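Spondin-1 (Homo sapiens, PDB 2ZOT) is a secreted extracellular-matrix glycoprotein, also called F-spondin, whose reeler domain is a beta-sandwich and which probably acts in cell adhesion. Local coordinates at residues T27-Y32 and I142-D147. Numbering follows the deposited sequence.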
loop_
_atom_site.group_PDB
_atom_site.type_symbol
_atom_site.label_atom_id
_atom_site.label_comp_id
_atom_site.label_asym_id
_atom_site.label_seq_id
_atom_site.Cartn_x
_atom_site.Cartn_y
_atom_site.Cartn_z
ATOM N N THR A 27 11.967 -5.734 9.182
ATOM C CA THR A 27 13.184 -5.948 8.401
ATOM C C THR A 27 13.057 -5.176 7.095
ATOM O O THR A 27 12.120 -5.373 6.322
ATOM C CB THR A 27 13.415 -7.425 8.085
ATOM O OG1 THR A 27 12.190 -7.985 7.601
ATOM C CG2 THR A 27 13.835 -8.178 9.328
ATOM N N ARG A 28 13.986 -4.263 6.873
ATOM C CA ARG A 28 14.002 -3.474 5.659
ATOM C C ARG A 28 14.426 -4.387 4.514
ATOM O O ARG A 28 15.396 -5.125 4.630
ATOM C CB ARG A 28 14.967 -2.303 5.847
ATOM C CG ARG A 28 15.345 -1.542 4.596
ATOM C CD ARG A 28 16.284 -0.380 4.929
ATOM N NE ARG A 28 15.602 0.674 5.676
ATOM C CZ ARG A 28 14.789 1.581 5.136
ATOM N NH1 ARG A 28 14.214 2.490 5.910
ATOM N NH2 ARG A 28 14.545 1.583 3.830
ATOM N N ARG A 29 13.678 -4.370 3.422
ATOM C CA ARG A 29 14.059 -5.133 2.245
ATOM C C ARG A 29 13.792 -4.306 0.988
ATOM O O ARG A 29 12.680 -4.283 0.455
ATOM C CB ARG A 29 13.345 -6.490 2.209
ATOM C CG ARG A 29 13.943 -7.470 1.219
ATOM C CD ARG A 29 13.132 -8.746 1.123
ATOM N NE ARG A 29 13.893 -9.793 0.440
ATOM C CZ ARG A 29 13.387 -10.927 -0.036
ATOM N NH1 ARG A 29 12.095 -11.187 0.082
ATOM N NH2 ARG A 29 14.176 -11.803 -0.641
ATOM N N GLU A 30 14.819 -3.605 0.538
ATOM C CA GLU A 30 14.709 -2.722 -0.604
ATOM C C GLU A 30 14.750 -3.556 -1.877
ATOM O O GLU A 30 15.334 -4.631 -1.896
ATOM C CB GLU A 30 15.867 -1.729 -0.580
ATOM C CG GLU A 30 15.484 -0.292 -0.869
ATOM C CD GLU A 30 14.719 0.379 0.268
ATOM O OE1 GLU A 30 14.730 -0.129 1.412
ATOM O OE2 GLU A 30 14.108 1.436 0.014
ATOM N N GLY A 31 14.115 -3.064 -2.935
ATOM C CA GLY A 31 14.184 -3.715 -4.235
ATOM C C GLY A 31 12.990 -4.575 -4.599
ATOM O O GLY A 31 12.002 -4.638 -3.872
ATOM N N TYR A 32 13.076 -5.221 -5.754
ATOM C CA TYR A 32 12.000 -6.065 -6.234
ATOM C C TYR A 32 12.036 -7.389 -5.496
ATOM O O TYR A 32 13.070 -8.057 -5.444
ATOM C CB TYR A 32 12.127 -6.321 -7.736
ATOM C CG TYR A 32 12.248 -5.090 -8.597
ATOM C CD1 TYR A 32 13.321 -4.957 -9.490
ATOM C CD2 TYR A 32 11.293 -4.071 -8.548
ATOM C CE1 TYR A 32 13.448 -3.837 -10.307
ATOM C CE2 TYR A 32 11.409 -2.940 -9.360
ATOM C CZ TYR A 32 12.490 -2.835 -10.234
ATOM O OH TYR A 32 12.629 -1.735 -11.046
ATOM N N ILE A 142 8.259 -12.483 10.193
ATOM C CA ILE A 142 8.981 -11.294 9.766
ATOM C C ILE A 142 8.091 -10.252 9.073
ATOM O O ILE A 142 7.285 -10.604 8.214
ATOM C CB ILE A 142 10.152 -11.694 8.816
ATOM C CG1 ILE A 142 10.833 -13.010 9.258
ATOM C CG2 ILE A 142 11.159 -10.549 8.667
ATOM C CD1 ILE A 142 11.705 -12.915 10.489
ATOM N N ILE A 143 8.241 -8.979 9.449
ATOM C CA ILE A 143 7.607 -7.868 8.717
ATOM C C ILE A 143 8.605 -7.218 7.760
ATOM O O ILE A 143 9.592 -6.640 8.213
ATOM C CB ILE A 143 7.097 -6.736 9.652
ATOM C CG1 ILE A 143 6.144 -7.260 10.729
ATOM C CG2 ILE A 143 6.416 -5.638 8.835
ATOM C CD1 ILE A 143 6.018 -6.318 11.940
ATOM N N TYR A 144 8.344 -7.293 6.455
ATOM C CA TYR A 144 9.193 -6.628 5.457
ATOM C C TYR A 144 8.620 -5.293 5.024
ATOM O O TYR A 144 7.402 -5.136 4.928
ATOM C CB TYR A 144 9.360 -7.487 4.210
ATOM C CG TYR A 144 9.999 -8.826 4.445
ATOM C CD1 TYR A 144 9.266 -9.999 4.275
ATOM C CD2 TYR A 144 11.347 -8.927 4.819
ATOM C CE1 TYR A 144 9.845 -11.241 4.479
ATOM C CE2 TYR A 144 11.942 -10.166 5.036
ATOM C CZ TYR A 144 11.182 -11.320 4.860
ATOM O OH TYR A 144 11.750 -12.554 5.055
ATOM N N PHE A 145 9.504 -4.342 4.739
ATOM C CA PHE A 145 9.120 -3.003 4.281
ATOM C C PHE A 145 10.273 -2.376 3.483
ATOM O O PHE A 145 11.383 -2.919 3.467
ATOM C CB PHE A 145 8.723 -2.114 5.469
ATOM C CG PHE A 145 9.884 -1.670 6.322
ATOM C CD1 PHE A 145 10.283 -2.420 7.423
ATOM C CD2 PHE A 145 10.570 -0.493 6.032
ATOM C CE1 PHE A 145 11.356 -2.008 8.218
ATOM C CE2 PHE A 145 11.638 -0.078 6.820
ATOM C CZ PHE A 145 12.029 -0.836 7.915
ATOM N N GLN A 146 10.015 -1.239 2.836
ATOM C CA GLN A 146 11.010 -0.583 1.969
ATOM C C GLN A 146 10.591 0.832 1.562
ATOM O O GLN A 146 9.435 1.219 1.728
ATOM C CB GLN A 146 11.260 -1.416 0.703
ATOM C CG GLN A 146 9.987 -1.958 0.054
ATOM C CD GLN A 146 10.122 -2.192 -1.429
ATOM O OE1 GLN A 146 10.908 -3.029 -1.877
ATOM N NE2 GLN A 146 9.342 -1.457 -2.204
ATOM N N ASP A 147 11.531 1.598 1.023
ATOM C CA ASP A 147 11.207 2.898 0.441
ATOM C C ASP A 147 11.134 2.817 -1.087
ATOM O O ASP A 147 10.280 3.447 -1.705
ATOM C CB ASP A 147 12.201 3.965 0.907
ATOM C CG ASP A 147 12.120 4.224 2.408
ATOM O OD1 ASP A 147 11.022 4.562 2.916
ATOM O OD2 ASP A 147 13.159 4.092 3.083
#
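R28 lies across the ring of F145, with its CA over one face, 4.0 Å from the ring centroid in a CH-pi contact. Further out the guanidinium returns to the same phenyl group and sets one of its own faces against CE2, the two planes 75° apart. F145 can meet R28 in this way because its CG sits between the backbone N and the carbonyl carbon (chi1 73°), which lays the ring over the neighbouring strand at T27-R28; the ring also touches R23 and S136. The backbones are bonded closely: T27 N donates to I143 O, F145 N to T27 O, and R29 N to F145 O at 2.7 Å in an almost straight bond. I143 O takes a second bond from T27 OG1, which arrives from above the carbonyl plane. T27 pairs with Y144 and R28 with F145 in parallel beta bridges, which add the short strand 26-28 as an edge to strand 143-155 in the six-stranded mixed sheet of the reeler beta-sandwich. Past R28 the chain leaves strand geometry, and polar side chains at the surface take over. R28 NH2 forms salt bridges to D147 OD2 and E30 OE1, both at 3.0 Å and near the guanidinium plane, and probably offsets the like charges of the two acids. E30 OE2 accepts hydrogen bonds from the backbone N of D147, at 2.8 Å, and of E148. R29 sits more loosely: its extended chain brushes Y144 CD2 with CB and CD, both at 4.1 Å, while its guanidinium forms a salt bridge with E34.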